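6-phosphogluconolactonase (Trypanosoma cruzi, PDB 6VYE) probably hydrolyses 6-phosphogluconolactone to 6-phosphogluconate, the second step of the pentose phosphate pathway. Local coordinates at residues A[185-190]-A[210-215]; A[214-219]-A[252-257]; A[222-227]-A[263-268]. All coordinates share one frame; numbering follows the deposited sequence.

Contact 1: residues A[185-190]-A[210-215]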
loop_
_atom_site.group_PDB
_atom_site.type_symbol
_atom_site.label_atom_id
_atom_site.label_comp_id
_atom_site.label_asym_id
_atom_site.label_seq_id
_atom_site.Cartn_x
_atom_site.Cartn_y
_atom_site.Cartn_z
ATOM N N SER A 185 -3.717 -14.696 -4.002
ATOM C CA SER A 185 -5.099 -14.644 -4.560
ATOM C C SER A 185 -6.151 -14.507 -3.447
ATOM O O SER A 185 -7.319 -14.889 -3.688
ATOM C CB SER A 185 -5.395 -15.888 -5.395
ATOM O OG SER A 185 -4.219 -16.384 -6.015
ATOM N N GLU A 186 -5.764 -14.065 -2.246
ATOM C CA GLU A 186 -6.653 -14.182 -1.054
ATOM C C GLU A 186 -7.846 -13.238 -1.238
ATOM O O GLU A 186 -7.614 -11.998 -1.387
ATOM C CB GLU A 186 -5.881 -13.919 0.234
ATOM C CG GLU A 186 -6.766 -13.901 1.469
ATOM C CD GLU A 186 -7.545 -15.177 1.782
ATOM O OE1 GLU A 186 -6.941 -16.101 2.368
ATOM O OE2 GLU A 186 -8.779 -15.205 1.544
ATOM N N MET A 187 -9.060 -13.792 -1.286
ATOM C CA MET A 187 -10.287 -13.005 -1.606
ATOM C C MET A 187 -11.292 -13.037 -0.449
ATOM O O MET A 187 -12.361 -12.454 -0.631
ATOM C CB MET A 187 -10.977 -13.472 -2.896
ATOM C CG MET A 187 -10.251 -13.060 -4.194
ATOM S SD MET A 187 -9.698 -11.308 -4.443
ATOM C CE MET A 187 -8.390 -11.592 -5.642
ATOM N N HIS A 188 -10.971 -13.611 0.710
ATOM C CA HIS A 188 -11.897 -13.609 1.879
ATOM C C HIS A 188 -11.306 -12.807 3.047
ATOM O O HIS A 188 -11.988 -11.869 3.494
ATOM C CB HIS A 188 -12.366 -15.045 2.135
ATOM C CG HIS A 188 -13.177 -15.513 0.968
ATOM N ND1 HIS A 188 -14.472 -15.047 0.734
ATOM C CD2 HIS A 188 -12.851 -16.279 -0.102
ATOM C CE1 HIS A 188 -14.922 -15.567 -0.394
ATOM N NE2 HIS A 188 -13.944 -16.328 -0.926
ATOM N N ARG A 189 -10.061 -13.074 3.441
ATOM C CA ARG A 189 -9.365 -12.384 4.558
ATOM C C ARG A 189 -8.937 -10.970 4.109
ATOM O O ARG A 189 -8.511 -10.807 2.953
ATOM C CB ARG A 189 -8.111 -13.160 4.982
ATOM C CG ARG A 189 -8.266 -14.639 5.301
ATOM C CD ARG A 189 -9.417 -15.024 6.200
ATOM N NE ARG A 189 -9.776 -13.993 7.160
ATOM C CZ ARG A 189 -10.968 -13.896 7.754
ATOM N NH1 ARG A 189 -11.921 -14.787 7.512
ATOM N NH2 ARG A 189 -11.207 -12.904 8.602
ATOM N N ALA A 190 -9.016 -9.974 4.995
ATOM C CA ALA A 190 -8.592 -8.579 4.714
ATOM C C ALA A 190 -7.063 -8.477 4.756
ATOM O O ALA A 190 -6.522 -7.579 4.088
ATOM C CB ALA A 190 -9.209 -7.647 5.711
ATOM N N THR A 210 -4.560 -7.779 1.527
ATOM C CA THR A 210 -4.845 -8.771 0.482
ATOM C C THR A 210 -5.350 -8.033 -0.748
ATOM O O THR A 210 -5.747 -6.864 -0.684
ATOM C CB THR A 210 -5.836 -9.797 1.036
ATOM O OG1 THR A 210 -7.028 -9.099 1.416
ATOM C CG2 THR A 210 -5.236 -10.558 2.195
ATOM N N PRO A 211 -5.383 -8.706 -1.907
ATOM C CA PRO A 211 -6.032 -8.121 -3.083
ATOM C C PRO A 211 -7.475 -7.664 -2.788
ATOM O O PRO A 211 -7.834 -6.570 -3.169
ATOM C CB PRO A 211 -5.894 -9.239 -4.135
ATOM C CG PRO A 211 -4.666 -9.995 -3.701
ATOM C CD PRO A 211 -4.750 -10.005 -2.179
ATOM N N ILE A 212 -8.302 -8.469 -2.123
ATOM C CA ILE A 212 -9.743 -8.110 -1.930
ATOM C C ILE A 212 -9.826 -6.770 -1.165
ATOM O O ILE A 212 -10.689 -5.974 -1.481
ATOM C CB ILE A 212 -10.565 -9.236 -1.275
ATOM C CG1 ILE A 212 -12.067 -8.949 -1.311
ATOM C CG2 ILE A 212 -10.113 -9.530 0.140
ATOM C CD1 ILE A 212 -12.626 -8.679 -2.725
ATOM N N THR A 213 -8.920 -6.505 -0.244
ATOM C CA THR A 213 -8.893 -5.245 0.528
ATOM C C THR A 213 -8.554 -4.069 -0.378
ATOM O O THR A 213 -9.216 -3.078 -0.234
ATOM C CB THR A 213 -7.909 -5.265 1.699
ATOM O OG1 THR A 213 -8.264 -6.351 2.546
ATOM C CG2 THR A 213 -7.981 -3.975 2.488
ATOM N N ILE A 214 -7.525 -4.194 -1.226
ATOM C CA ILE A 214 -7.083 -3.127 -2.155
ATOM C C ILE A 214 -8.190 -2.895 -3.194
ATOM O O ILE A 214 -8.514 -1.711 -3.537
ATOM C CB ILE A 214 -5.719 -3.487 -2.790
ATOM C CG1 ILE A 214 -4.637 -3.539 -1.716
ATOM C CG2 ILE A 214 -5.360 -2.521 -3.915
ATOM C CD1 ILE A 214 -3.359 -4.194 -2.153
ATOM N N ILE A 215 -8.762 -3.977 -3.690
ATOM C CA ILE A 215 -9.823 -3.941 -4.736
ATOM C C ILE A 215 -11.031 -3.120 -4.250
ATOM O O ILE A 215 -11.656 -2.468 -5.086
ATOM C CB ILE A 215 -10.183 -5.375 -5.163
ATOM C CG1 ILE A 215 -9.110 -5.911 -6.123
ATOM C CG2 ILE A 215 -11.570 -5.434 -5.788
ATOM C CD1 ILE A 215 -9.131 -7.419 -6.313
#
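Thr210, the N-cap residue of helix 211-215, meets Glu186, Arg189 and Ala190 of the loop that leads into strand 191-194. Strands 191-194 and 206-209 are antiparallel neighbours at one edge of the mixed sheet of this alpha/beta fold. The contact packs the loop before one strand on the helix that follows the other. With chi1 at 60°, Thr210 OG1 sits between its backbone N and carbonyl carbon and faces Arg189. Thr210 OG1 donates to Arg189 O at 2.7 Å, in the carbonyl plane and on a lone pair. The side chains of Thr210 and Glu186 lie side by side and point the same way, with Thr210 CG2 3.7 Å from Glu186 CG. The Glu186 chain then bends at chi2 and turns its carboxylate back on its own loop. Glu186 OE2 accepts from His188 N (2.8 Å) with its anti lone pair, and from Arg189 N (3.1 Å) above the carboxylate plane. These two bonds hold the turn. Glu186 O is buried against Pro211 CD and has no polar partner. Met187 crosses Pro211 at about a right angle, and its CE meets Pro211 CB at 3.7 Å. Met187 SD lies 3.9 Å from Ile212 CB. The Arg189 guanidinium leaves the contact for a salt bridge with Glu139, which also accepts from Ala190 N. Ala190 O takes two donors: Thr210 N at 3.2 Å, above the carbonyl plane, and Thr213 OG1 at 2.6 Å, in that plane and on a lone pair.

Contact 2: residues A[214-219]-A[252-257]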
loop_
_atom_site.group_PDB
_atom_site.type_symbol
_atom_site.label_atom_id
_atom_site.label_comp_id
_atom_site.label_asym_id
_atom_site.label_seq_id
_atom_site.Cartn_x
_atom_site.Cartn_y
_atom_site.Cartn_z
ATOM N N ILE A 214 -7.525 -4.194 -1.226
ATOM C CA ILE A 214 -7.083 -3.127 -2.155
ATOM C C ILE A 214 -8.190 -2.895 -3.194
ATOM O O ILE A 214 -8.514 -1.711 -3.537
ATOM C CB ILE A 214 -5.719 -3.487 -2.790
ATOM C CG1 ILE A 214 -4.637 -3.539 -1.716
ATOM C CG2 ILE A 214 -5.360 -2.521 -3.915
ATOM C CD1 ILE A 214 -3.359 -4.194 -2.153
ATOM N N ILE A 215 -8.762 -3.977 -3.690
ATOM C CA ILE A 215 -9.823 -3.941 -4.736
ATOM C C ILE A 215 -11.031 -3.120 -4.250
ATOM O O ILE A 215 -11.656 -2.468 -5.086
ATOM C CB ILE A 215 -10.183 -5.375 -5.163
ATOM C CG1 ILE A 215 -9.110 -5.911 -6.123
ATOM C CG2 ILE A 215 -11.570 -5.434 -5.788
ATOM C CD1 ILE A 215 -9.131 -7.419 -6.313
ATOM N N HIS A 216 -11.311 -3.104 -2.949
ATOM C CA HIS A 216 -12.464 -2.370 -2.364
ATOM C C HIS A 216 -12.100 -1.022 -1.724
ATOM O O HIS A 216 -13.019 -0.424 -1.124
ATOM C CB HIS A 216 -13.194 -3.305 -1.408
ATOM C CG HIS A 216 -14.046 -4.234 -2.187
ATOM N ND1 HIS A 216 -13.596 -5.488 -2.601
ATOM C CD2 HIS A 216 -15.276 -4.066 -2.707
ATOM C CE1 HIS A 216 -14.547 -6.054 -3.303
ATOM N NE2 HIS A 216 -15.580 -5.210 -3.377
ATOM N N ALA A 217 -10.840 -0.562 -1.799
ATOM C CA ALA A 217 -10.423 0.749 -1.240
ATOM C C ALA A 217 -11.111 1.800 -2.099
ATOM O O ALA A 217 -11.232 1.557 -3.288
ATOM C CB ALA A 217 -8.920 0.943 -1.291
ATOM N N ARG A 218 -11.518 2.926 -1.519
ATOM C CA ARG A 218 -12.137 4.068 -2.258
ATOM C C ARG A 218 -11.104 4.727 -3.184
ATOM O O ARG A 218 -11.500 5.193 -4.263
ATOM C CB ARG A 218 -12.692 5.076 -1.254
ATOM C CG ARG A 218 -13.791 4.490 -0.380
ATOM C CD ARG A 218 -14.598 5.497 0.424
ATOM N NE ARG A 218 -15.662 4.824 1.157
ATOM C CZ ARG A 218 -15.594 4.409 2.434
ATOM N NH1 ARG A 218 -14.532 4.640 3.198
ATOM N NH2 ARG A 218 -16.624 3.765 2.956
ATOM N N HIS A 219 -9.840 4.829 -2.757
ATOM C CA HIS A 219 -8.739 5.380 -3.583
ATOM C C HIS A 219 -7.480 4.519 -3.491
ATOM O O HIS A 219 -7.021 4.201 -2.348
ATOM C CB HIS A 219 -8.407 6.805 -3.191
ATOM C CG HIS A 219 -9.602 7.674 -3.186
ATOM N ND1 HIS A 219 -9.972 8.419 -4.298
ATOM C CD2 HIS A 219 -10.522 7.912 -2.220
ATOM C CE1 HIS A 219 -11.062 9.094 -4.014
ATOM N NE2 HIS A 219 -11.407 8.825 -2.728
ATOM N N ASN A 252 -8.861 -4.925 -11.297
ATOM C CA ASN A 252 -10.181 -5.209 -10.682
ATOM C C ASN A 252 -10.543 -4.170 -9.614
ATOM O O ASN A 252 -11.601 -4.329 -8.971
ATOM C CB ASN A 252 -10.174 -6.604 -10.061
ATOM C CG ASN A 252 -10.105 -7.700 -11.104
ATOM O OD1 ASN A 252 -9.469 -8.726 -10.859
ATOM N ND2 ASN A 252 -10.708 -7.481 -12.259
ATOM N N CYS A 253 -9.732 -3.140 -9.401
ATOM C CA CYS A 253 -9.993 -2.141 -8.339
ATOM C C CYS A 253 -11.355 -1.475 -8.560
ATOM O O CYS A 253 -11.655 -1.147 -9.702
ATOM C CB CYS A 253 -8.853 -1.141 -8.257
ATOM S SG CYS A 253 -7.442 -1.793 -7.335
ATOM N N LYS A 254 -12.172 -1.370 -7.506
ATOM C CA LYS A 254 -13.565 -0.846 -7.590
ATOM C C LYS A 254 -13.552 0.667 -7.420
ATOM O O LYS A 254 -14.478 1.286 -7.928
ATOM C CB LYS A 254 -14.514 -1.451 -6.554
ATOM C CG LYS A 254 -14.758 -2.942 -6.695
ATOM C CD LYS A 254 -15.567 -3.303 -7.918
ATOM C CE LYS A 254 -15.760 -4.795 -8.115
ATOM N NZ LYS A 254 -16.125 -5.486 -6.851
ATOM N N GLY A 255 -12.494 1.214 -6.827
ATOM C CA GLY A 255 -12.379 2.638 -6.474
ATOM C C GLY A 255 -11.698 3.461 -7.554
ATOM O O GLY A 255 -11.524 2.960 -8.685
ATOM N N ASP A 256 -11.248 4.649 -7.163
ATOM C CA ASP A 256 -10.541 5.629 -8.019
ATOM C C ASP A 256 -9.044 5.285 -7.994
ATOM O O ASP A 256 -8.418 5.457 -6.916
ATOM C CB ASP A 256 -10.852 7.063 -7.558
ATOM C CG ASP A 256 -9.763 8.072 -7.892
ATOM O OD1 ASP A 256 -9.121 8.593 -6.944
ATOM O OD2 ASP A 256 -9.496 8.269 -9.086
ATOM N N VAL A 257 -8.495 4.859 -9.143
ATOM C CA VAL A 257 -7.098 4.363 -9.278
ATOM C C VAL A 257 -6.250 5.420 -9.961
ATOM O O VAL A 257 -6.613 5.833 -11.059
ATOM C CB VAL A 257 -7.023 3.026 -10.045
ATOM C CG1 VAL A 257 -5.584 2.561 -10.227
ATOM C CG2 VAL A 257 -7.815 1.960 -9.330
HETATM O O HOH W 1 -10.018 0.108 -5.252
#
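His219 carries its ring beside the backbone N (chi1 -53°), while Asp256 has its CG anti to the N (chi1 153°), and these torsions bring ring and carboxylate together on one face of the sheet. His219 ND1 donates to Asp256 OD1 at 2.8 Å. The oxygen lies almost in the ring plane and uses its anti lone pair. The ring and carboxylate planes are 79° apart, so the carboxylate stands nearly upright at the ring edge. Ile35 and Lys31 of helix 24-38 touch this pair.

His219 and Asp256 form a parallel beta bridge where strands 219-224 and 256-262 begin. Asp256 N donates to Arg218 O at 3.0 Å, from above the carbonyl plane. Before the strands, Lys254 N binds Ile215 O at 2.7 Å, in the carbonyl plane, at the end of helix 211-215. Gly255 lies between these bonds. Gly255 CA approaches Arg218 O at 3.5 Å, and Gly255 N donates to a water 3.1 Å away. The same water lies close to the carbonyl oxygens of Ile214 and Ala217.

More side chains pack at the end of the helix. Ile215 runs beside Asn252, with CG2 3.4 Å from Asn252 O. Cys253 SG meets Ile214 CG2 at 4.1 Å. Lys254 lies alongside His216 with CG over one ring face, and Lys254 NZ is 3.5 Å from His216 NE2. The ammonium group has its salt bridge with Glu152, and His216 ND1 bonds Ile212 O.

The His219 bond places a proton on ND1. The nearby carboxylate would probably polarise the ring and favour a positive imidazole.

Contact 3: residues A[222-227]-A[263-268]. Unlike the reference sequence in segment 263-268: Glu267 (reference Gly).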
loop_
_atom_site.group_PDB
_atom_site.type_symbol
_atom_site.label_atom_id
_atom_site.label_comp_id
_atom_site.label_asym_id
_atom_site.label_seq_id
_atom_site.Cartn_x
_atom_site.Cartn_y
_atom_site.Cartn_z
ATOM N N LEU A 222 -0.766 4.074 -6.957
ATOM C CA LEU A 222 0.434 3.248 -7.208
ATOM C C LEU A 222 1.558 4.177 -7.645
ATOM O O LEU A 222 1.357 4.984 -8.589
ATOM C CB LEU A 222 0.152 2.177 -8.266
ATOM C CG LEU A 222 1.339 1.275 -8.612
ATOM C CD1 LEU A 222 1.589 0.254 -7.522
ATOM C CD2 LEU A 222 1.094 0.565 -9.916
ATOM N N LEU A 223 2.711 4.037 -6.996
ATOM C CA LEU A 223 3.974 4.734 -7.337
ATOM C C LEU A 223 4.874 3.732 -8.066
ATOM O O LEU A 223 5.095 2.632 -7.540
ATOM C CB LEU A 223 4.595 5.231 -6.034
ATOM C CG LEU A 223 3.755 6.240 -5.264
ATOM C CD1 LEU A 223 4.574 6.973 -4.223
ATOM C CD2 LEU A 223 3.163 7.245 -6.237
ATOM N N ALA A 224 5.305 4.044 -9.287
ATOM C CA ALA A 224 6.210 3.146 -10.039
ATOM C C ALA A 224 7.233 3.957 -10.852
ATOM O O ALA A 224 6.840 4.886 -11.584
ATOM C CB ALA A 224 5.386 2.228 -10.904
ATOM N N THR A 225 8.508 3.605 -10.736
ATOM C CA THR A 225 9.608 4.271 -11.487
ATOM C C THR A 225 10.536 3.222 -12.088
ATOM O O THR A 225 10.518 2.070 -11.616
ATOM C CB THR A 225 10.440 5.169 -10.572
ATOM O OG1 THR A 225 10.946 4.331 -9.524
ATOM C CG2 THR A 225 9.638 6.310 -9.993
ATOM N N GLY A 226 11.323 3.628 -13.071
ATOM C CA GLY A 226 12.499 2.902 -13.565
ATOM C C GLY A 226 12.192 2.200 -14.868
ATOM O O GLY A 226 11.134 1.476 -14.952
ATOM N N LYS A 227 13.057 2.383 -15.860
ATOM C CA LYS A 227 12.993 1.600 -17.119
ATOM C C LYS A 227 12.886 0.103 -16.791
ATOM O O LYS A 227 12.208 -0.588 -17.531
ATOM C CB LYS A 227 14.197 1.884 -18.024
ATOM C CG LYS A 227 14.028 1.359 -19.449
ATOM C CD LYS A 227 15.287 1.334 -20.276
ATOM C CE LYS A 227 15.166 0.459 -21.516
ATOM N NZ LYS A 227 14.556 1.196 -22.648
ATOM N N LYS A 263 9.078 9.148 -16.501
ATOM C CA LYS A 263 9.162 9.070 -17.986
ATOM C C LYS A 263 9.657 7.680 -18.383
ATOM O O LYS A 263 9.054 7.078 -19.260
ATOM C CB LYS A 263 10.109 10.138 -18.539
ATOM C CG LYS A 263 9.636 11.574 -18.392
ATOM C CD LYS A 263 8.530 11.936 -19.360
ATOM C CE LYS A 263 8.260 13.423 -19.421
ATOM N NZ LYS A 263 6.835 13.714 -19.125
ATOM N N GLU A 264 10.712 7.187 -17.734
ATOM C CA GLU A 264 11.433 5.952 -18.127
ATOM C C GLU A 264 10.482 4.743 -18.029
ATOM O O GLU A 264 10.532 3.891 -18.934
ATOM C CB GLU A 264 12.698 5.801 -17.293
ATOM C CG GLU A 264 13.797 6.763 -17.710
ATOM C CD GLU A 264 14.448 6.491 -19.071
ATOM O OE1 GLU A 264 14.682 5.313 -19.407
ATOM O OE2 GLU A 264 14.714 7.450 -19.814
ATOM N N ILE A 265 9.644 4.627 -16.988
ATOM C CA ILE A 265 8.726 3.446 -16.858
ATOM C C ILE A 265 7.567 3.570 -17.853
ATOM O O ILE A 265 7.047 2.513 -18.254
ATOM C CB ILE A 265 8.227 3.217 -15.417
ATOM C CG1 ILE A 265 7.743 1.766 -15.228
ATOM C CG2 ILE A 265 7.173 4.252 -15.017
ATOM C CD1 ILE A 265 7.386 1.407 -13.813
ATOM N N ALA A 266 7.223 4.794 -18.265
ATOM C CA ALA A 266 6.029 5.140 -19.066
ATOM C C ALA A 266 6.327 5.213 -20.578
ATOM O O ALA A 266 5.415 5.644 -21.307
ATOM C CB ALA A 266 5.476 6.453 -18.569
ATOM N N GLU A 267 7.471 4.719 -21.068
ATOM C CA GLU A 267 7.902 4.885 -22.495
ATOM C C GLU A 267 6.929 4.189 -23.465
ATOM O O GLU A 267 6.743 4.724 -24.549
ATOM C CB GLU A 267 9.343 4.411 -22.729
ATOM C CG GLU A 267 10.245 4.620 -21.518
ATOM C CD GLU A 267 11.743 4.829 -21.712
ATOM O OE1 GLU A 267 12.114 5.769 -22.454
ATOM O OE2 GLU A 267 12.540 4.078 -21.063
ATOM N N ASN A 268 6.269 3.088 -23.097
ATOM C CA ASN A 268 5.330 2.362 -24.006
ATOM C C ASN A 268 3.856 2.745 -23.766
ATOM O O ASN A 268 2.993 2.263 -24.529
ATOM C CB ASN A 268 5.497 0.846 -23.893
ATOM C CG ASN A 268 6.886 0.370 -24.274
ATOM O OD1 ASN A 268 7.457 0.795 -25.282
ATOM N ND2 ASN A 268 7.428 -0.537 -23.483
#
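Ile265 packs its side chain along the backbone of Ala224, Thr225 and Gly226. Ile265 CB lies 3.4 Å from Gly226 O. Ile265 CG1, anti to the backbone N (chi1 -159°), is also 3.4 Å from Gly226 O. The CG2 branch of Ile265 turns to strand 219-224, 3.5 Å from Ala224 O. At the tip, Ile265 CD1 meets Ala224 CB at 3.6 Å and lies 3.9 Å from Thr225 O. Leu233 of helix 230-237 also touches Ile265. The carboxylate of Asp262 ties both segments, since its OD1 accepts from Gly226 N and Ile265 N.

At the outer side the long chain of Lys227 crosses Glu264 obliquely and Glu267 at about a right angle. Lys227 CB is 3.7 Å from Glu264 OE1. The salt bridge from Lys227 NZ to Glu267 OE2 is long, at 3.9 Å. Glu267 differs from the reference sequence, and its modelled position is doubtful.

Strands 219-224 and 256-262 run parallel as neighbours, with helix 230-237 between them in the chain. The contact therefore lies at the C-terminal ends of the two strands of a beta-alpha-beta crossover in an alpha/beta sheet.

Contacts 1 and 2 overlap in sequence at Ile214 and Ile215 on helix 211-215, and their centres are 11 Å apart. The helix thus meets the loop 185-190 at its start and the segment 252-257 at its end. Contacts 2 and 3 concern the same two parallel strands, 219-224 and 256-262. Contact 2 sits where both begin and contact 3 lies at their C-terminal ends, with 21 Å between the centres. Contact 1 lies 26 Å from contact 3, centre to centre, and the nearest atoms are about 8 Å apart. In alpha/beta folds the active site usually lies at the C-terminal ends of the parallel strands, which is the end of contact 3, not of contact 2.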